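Local atomic coordinates of pectate lyase 1 (Juniperus ashei, PDB entry 1PXZ), a protein that cleaves pectate by calcium-dependent elimination, though with low activity, and is the major allergen of mountain cedar pollen. Residues 153-166 / 176-190. Numbering follows the deposited sequence.
Sequences ITMRNVTNAWIDHN and IDVTLGSTGITISNN
Asn189 CB sits over the centre of one face of the His165 imidazole in a CH-pi contact, 3.4 Å from the ring centroid, while ND1 and NE2 of the ring are hydrogen-bonded to Gly343 O and Asp5 OD1 respectively. The Trp162 indole carries Asp164 CB over one face, offset toward the rim; at its edge NE1 donates nearly in the ring plane to Ser188 OG (2.8 Å). Ser188 OG in turn donates a hydrogen bond to Asp164 OD1 (2.7 Å), on its anti side, and Asn189 ND2 donates to the syn lone pair of Asp164 OD1 (2.7 Å, 170° at the hydrogen). Asp164 OD2 turns to His119. Leu180 CD2 lies over one face of the Arg156 guanidinium. Inside, Met155 bends at chi3 (-83°), setting CE against Ile176 CG2 (3.9 Å) and SD near Ile185 CD1. In the loop between the two strands, Ser182 OG accepts from Val158 N (3.1 Å) and donates to Thr179 O. Two parallel ladders, 153-156 with 176-179 and 161-164 with 185-188, differ in register by one residue. Such stacking of successive turns, with aliphatic side chains aligned inside, is the hallmark of the right-handed parallel beta-helix of pectate lyases; Asp177, on the outer face, probably binds calcium, as in relatives.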
loop_
_atom_site.group_PDB
_atom_site.type_symbol
_atom_site.label_atom_id
_atom_site.label_comp_id
_atom_site.label_asym_id
_atom_site.label_seq_id
_atom_site.Cartn_x
_atom_site.Cartn_y
_atom_site.Cartn_z
ATOM N N ILE A 153 7.185 -0.025 3.159
ATOM C CA ILE A 153 7.109 -0.708 1.869
ATOM C C ILE A 153 7.526 0.258 0.784
ATOM O O ILE A 153 6.930 1.348 0.713
ATOM C CB ILE A 153 5.671 -1.203 1.622
ATOM C CG1 ILE A 153 5.183 -2.258 2.617
ATOM C CG2 ILE A 153 5.540 -1.703 0.187
ATOM C CD1 ILE A 153 3.718 -2.620 2.503
ATOM N N THR A 154 8.517 -0.111 -0.015
ATOM C CA THR A 154 8.958 0.830 -1.059
ATOM C C THR A 154 8.861 0.175 -2.427
ATOM O O THR A 154 9.356 -0.951 -2.535
ATOM C CB THR A 154 10.409 1.285 -0.826
ATOM O OG1 THR A 154 10.481 2.009 0.404
ATOM C CG2 THR A 154 10.855 2.234 -1.929
ATOM N N MET A 155 8.257 0.835 -3.409
ATOM C CA MET A 155 8.157 0.256 -4.752
ATOM C C MET A 155 8.760 1.221 -5.770
ATOM O O MET A 155 8.350 2.386 -5.813
ATOM C CB MET A 155 6.711 -0.072 -5.133
ATOM C CG MET A 155 6.129 -1.252 -4.348
ATOM S SD MET A 155 4.321 -1.340 -4.567
ATOM C CE MET A 155 3.908 -0.130 -3.297
ATOM N N ARG A 156 9.729 0.734 -6.548
ATOM C CA ARG A 156 10.375 1.530 -7.587
ATOM C C ARG A 156 10.253 0.774 -8.905
ATOM O O ARG A 156 10.751 -0.354 -9.001
ATOM C CB ARG A 156 11.834 1.787 -7.249
ATOM C CG ARG A 156 12.585 2.676 -8.212
ATOM C CD ARG A 156 14.025 2.858 -7.763
ATOM N NE ARG A 156 15.064 2.487 -8.690
ATOM C CZ ARG A 156 15.124 1.805 -9.811
ATOM N NH1 ARG A 156 14.066 1.246 -10.385
ATOM N NH2 ARG A 156 16.304 1.652 -10.418
ATOM N N ASN A 157 9.583 1.364 -9.887
ATOM C CA ASN A 157 9.443 0.653 -11.155
ATOM C C ASN A 157 8.806 -0.718 -10.978
ATOM O O ASN A 157 9.308 -1.698 -11.521
ATOM C CB ASN A 157 10.830 0.477 -11.788
ATOM C CG ASN A 157 10.751 0.709 -13.289
ATOM O OD1 ASN A 157 11.683 1.248 -13.868
ATOM N ND2 ASN A 157 9.629 0.308 -13.876
ATOM N N VAL A 158 7.709 -0.772 -10.226
ATOM C CA VAL A 158 6.960 -2.001 -9.990
ATOM C C VAL A 158 5.629 -2.040 -10.716
ATOM O O VAL A 158 4.910 -1.032 -10.768
ATOM C CB VAL A 158 6.688 -2.149 -8.466
ATOM C CG1 VAL A 158 5.764 -3.323 -8.215
ATOM C CG2 VAL A 158 8.015 -2.291 -7.739
ATOM N N THR A 159 5.235 -3.179 -11.296
ATOM C CA THR A 159 3.877 -3.222 -11.859
ATOM C C THR A 159 3.150 -4.448 -11.337
ATOM O O THR A 159 3.738 -5.501 -11.041
ATOM C CB THR A 159 3.848 -3.218 -13.401
ATOM O OG1 THR A 159 4.409 -4.457 -13.861
ATOM C CG2 THR A 159 4.708 -2.114 -13.991
ATOM N N ASN A 160 1.840 -4.318 -11.186
ATOM C CA ASN A 160 1.028 -5.455 -10.768
ATOM C C ASN A 160 1.429 -5.836 -9.349
ATOM O O ASN A 160 2.061 -6.863 -9.137
ATOM C CB ASN A 160 1.206 -6.651 -11.712
ATOM C CG ASN A 160 0.585 -6.350 -13.065
ATOM O OD1 ASN A 160 -0.498 -5.766 -13.113
ATOM N ND2 ASN A 160 1.257 -6.733 -14.135
ATOM N N ALA A 161 1.062 -4.998 -8.387
ATOM C CA ALA A 161 1.374 -5.346 -7.001
ATOM C C ALA A 161 0.156 -5.086 -6.128
ATOM O O ALA A 161 -0.666 -4.223 -6.467
ATOM C CB ALA A 161 2.581 -4.561 -6.505
ATOM N N TRP A 162 0.037 -5.832 -5.038
ATOM C CA TRP A 162 -1.158 -5.761 -4.199
ATOM C C TRP A 162 -0.695 -5.751 -2.740
ATOM O O TRP A 162 -0.070 -6.724 -2.323
ATOM C CB TRP A 162 -2.060 -6.941 -4.501
ATOM C CG TRP A 162 -3.390 -6.985 -3.826
ATOM C CD1 TRP A 162 -4.089 -5.939 -3.265
ATOM C CD2 TRP A 162 -4.193 -8.152 -3.647
ATOM N NE1 TRP A 162 -5.281 -6.417 -2.747
ATOM C CE2 TRP A 162 -5.363 -7.771 -2.969
ATOM C CE3 TRP A 162 -4.003 -9.502 -4.005
ATOM C CZ2 TRP A 162 -6.357 -8.690 -2.638
ATOM C CZ3 TRP A 162 -5.003 -10.408 -3.670
ATOM C CH2 TRP A 162 -6.158 -10.009 -2.999
ATOM N N ILE A 163 -1.005 -4.664 -2.058
ATOM C CA ILE A 163 -0.667 -4.551 -0.625
ATOM C C ILE A 163 -1.965 -4.640 0.162
ATOM O O ILE A 163 -2.755 -3.691 0.087
ATOM C CB ILE A 163 0.095 -3.245 -0.415
ATOM C CG1 ILE A 163 1.394 -3.207 -1.260
ATOM C CG2 ILE A 163 0.396 -2.957 1.051
ATOM C CD1 ILE A 163 1.905 -1.775 -1.280
ATOM N N ASP A 164 -2.195 -5.742 0.880
ATOM C CA ASP A 164 -3.523 -6.050 1.396
ATOM C C ASP A 164 -3.523 -6.553 2.832
ATOM O O ASP A 164 -2.738 -7.452 3.161
ATOM C CB ASP A 164 -4.138 -7.140 0.498
ATOM C CG ASP A 164 -5.563 -7.497 0.827
ATOM O OD1 ASP A 164 -6.496 -6.670 0.673
ATOM O OD2 ASP A 164 -5.757 -8.649 1.260
ATOM N N HIS A 165 -4.423 -5.996 3.647
ATOM C CA HIS A 165 -4.592 -6.444 5.022
ATOM C C HIS A 165 -3.299 -6.397 5.827
ATOM O O HIS A 165 -3.092 -7.283 6.669
ATOM C CB HIS A 165 -5.158 -7.876 5.020
ATOM C CG HIS A 165 -6.668 -7.935 4.969
ATOM N ND1 HIS A 165 -7.469 -7.494 5.991
ATOM C CD2 HIS A 165 -7.520 -8.378 4.017
ATOM C CE1 HIS A 165 -8.750 -7.666 5.683
ATOM N NE2 HIS A 165 -8.817 -8.208 4.471
ATOM N N ASN A 166 -2.449 -5.400 5.635
ATOM C CA ASN A 166 -1.319 -5.225 6.554
ATOM C C ASN A 166 -1.633 -4.218 7.635
ATOM O O ASN A 166 -2.468 -3.344 7.432
ATOM C CB ASN A 166 -0.091 -4.747 5.779
ATOM C CG ASN A 166 0.176 -5.774 4.679
ATOM O OD1 ASN A 166 0.585 -6.889 5.007
ATOM N ND2 ASN A 166 -0.079 -5.413 3.441
ATOM N N ILE A 176 4.054 3.686 2.872
ATOM C CA ILE A 176 4.118 3.099 1.530
ATOM C C ILE A 176 4.674 4.140 0.574
ATOM O O ILE A 176 4.146 5.262 0.531
ATOM C CB ILE A 176 2.734 2.642 1.071
ATOM C CG1 ILE A 176 2.181 1.484 1.906
ATOM C CG2 ILE A 176 2.734 2.286 -0.416
ATOM C CD1 ILE A 176 0.767 1.104 1.511
ATOM N N ASP A 177 5.725 3.822 -0.161
ATOM C CA ASP A 177 6.301 4.779 -1.120
ATOM C C ASP A 177 6.214 4.160 -2.502
ATOM O O ASP A 177 6.721 3.054 -2.716
ATOM C CB ASP A 177 7.717 5.089 -0.679
ATOM C CG ASP A 177 8.326 6.425 -0.999
ATOM O OD1 ASP A 177 8.171 7.389 -0.216
ATOM O OD2 ASP A 177 9.002 6.551 -2.047
ATOM N N VAL A 178 5.558 4.825 -3.451
ATOM C CA VAL A 178 5.408 4.269 -4.801
ATOM C C VAL A 178 6.004 5.266 -5.775
ATOM O O VAL A 178 5.569 6.419 -5.803
ATOM C CB VAL A 178 3.935 3.995 -5.103
ATOM C CG1 VAL A 178 3.732 3.440 -6.513
ATOM C CG2 VAL A 178 3.354 3.019 -4.088
ATOM N N THR A 179 7.021 4.901 -6.532
ATOM C CA THR A 179 7.747 5.816 -7.377
ATOM C C THR A 179 8.234 5.186 -8.679
ATOM O O THR A 179 8.178 3.976 -8.878
ATOM C CB THR A 179 9.040 6.336 -6.696
ATOM O OG1 THR A 179 9.899 5.204 -6.478
ATOM C CG2 THR A 179 8.795 6.951 -5.336
ATOM N N LEU A 180 8.746 6.071 -9.533
ATOM C CA LEU A 180 9.454 5.732 -10.744
ATOM C C LEU A 180 8.697 4.809 -11.679
ATOM O O LEU A 180 9.177 3.707 -11.967
ATOM C CB LEU A 180 10.799 5.032 -10.425
ATOM C CG LEU A 180 11.721 4.880 -11.641
ATOM C CD1 LEU A 180 12.098 6.259 -12.173
ATOM C CD2 LEU A 180 12.974 4.072 -11.325
ATOM N N GLY A 181 7.544 5.230 -12.188
ATOM C CA GLY A 181 6.906 4.406 -13.198
ATOM C C GLY A 181 6.161 3.203 -12.680
ATOM O O GLY A 181 5.798 2.296 -13.425
ATOM N N SER A 182 5.901 3.163 -11.373
ATOM C CA SER A 182 5.103 2.060 -10.842
ATOM C C SER A 182 3.650 2.229 -11.244
ATOM O O SER A 182 3.155 3.356 -11.309
ATOM C CB SER A 182 5.194 1.993 -9.309
ATOM O OG SER A 182 6.559 1.778 -8.940
ATOM N N THR A 183 2.986 1.107 -11.504
ATOM C CA THR A 183 1.575 1.261 -11.880
ATOM C C THR A 183 0.902 -0.088 -11.753
ATOM O O THR A 183 1.591 -1.101 -11.533
ATOM C CB THR A 183 1.493 1.880 -13.288
ATOM O OG1 THR A 183 0.137 2.254 -13.558
ATOM C CG2 THR A 183 1.923 0.867 -14.340
ATOM N N GLY A 184 -0.416 -0.120 -11.833
ATOM C CA GLY A 184 -1.163 -1.368 -11.725
ATOM C C GLY A 184 -1.074 -1.881 -10.290
ATOM O O GLY A 184 -0.687 -3.022 -10.089
ATOM N N ILE A 185 -1.431 -1.006 -9.346
ATOM C CA ILE A 185 -1.289 -1.342 -7.924
ATOM C C ILE A 185 -2.567 -1.113 -7.157
ATOM O O ILE A 185 -3.278 -0.132 -7.328
ATOM C CB ILE A 185 -0.140 -0.494 -7.344
ATOM C CG1 ILE A 185 1.196 -0.961 -7.978
ATOM C CG2 ILE A 185 -0.057 -0.501 -5.834
ATOM C CD1 ILE A 185 2.262 0.100 -7.830
ATOM N N THR A 186 -2.875 -2.057 -6.265
ATOM C CA THR A 186 -3.995 -1.875 -5.356
ATOM C C THR A 186 -3.454 -1.902 -3.934
ATOM O O THR A 186 -2.644 -2.762 -3.604
ATOM C CB THR A 186 -5.055 -2.975 -5.533
ATOM O OG1 THR A 186 -5.736 -2.748 -6.782
ATOM C CG2 THR A 186 -6.136 -2.983 -4.460
ATOM N N ILE A 187 -3.929 -0.958 -3.146
ATOM C CA ILE A 187 -3.557 -0.904 -1.724
ATOM C C ILE A 187 -4.858 -1.007 -0.964
ATOM O O ILE A 187 -5.644 -0.049 -0.966
ATOM C CB ILE A 187 -2.802 0.397 -1.470
ATOM C CG1 ILE A 187 -1.456 0.440 -2.224
ATOM C CG2 ILE A 187 -2.635 0.678 0.016
ATOM C CD1 ILE A 187 -0.895 1.845 -2.382
ATOM N N SER A 188 -5.105 -2.146 -0.329
ATOM C CA SER A 188 -6.456 -2.405 0.166
ATOM C C SER A 188 -6.484 -3.030 1.557
ATOM O O SER A 188 -5.555 -3.770 1.892
ATOM C CB SER A 188 -7.192 -3.355 -0.807
ATOM O OG SER A 188 -6.452 -4.554 -1.018
ATOM N N ASN A 189 -7.540 -2.756 2.328
ATOM C CA ASN A 189 -7.782 -3.462 3.577
ATOM C C ASN A 189 -6.639 -3.277 4.578
ATOM O O ASN A 189 -6.560 -4.113 5.481
ATOM C CB ASN A 189 -7.944 -4.974 3.332
ATOM C CG ASN A 189 -9.202 -5.329 2.559
ATOM O OD1 ASN A 189 -10.295 -4.914 2.947
ATOM N ND2 ASN A 189 -9.056 -6.115 1.482
ATOM N N ASN A 190 -5.795 -2.274 4.446
ATOM C CA ASN A 190 -4.715 -2.077 5.410
ATOM C C ASN A 190 -5.139 -1.202 6.590
ATOM O O ASN A 190 -6.093 -0.445 6.449
ATOM C CB ASN A 190 -3.545 -1.363 4.744
ATOM C CG ASN A 190 -3.044 -2.138 3.530
ATOM O OD1 ASN A 190 -3.232 -1.711 2.384
ATOM N ND2 ASN A 190 -2.406 -3.262 3.815
#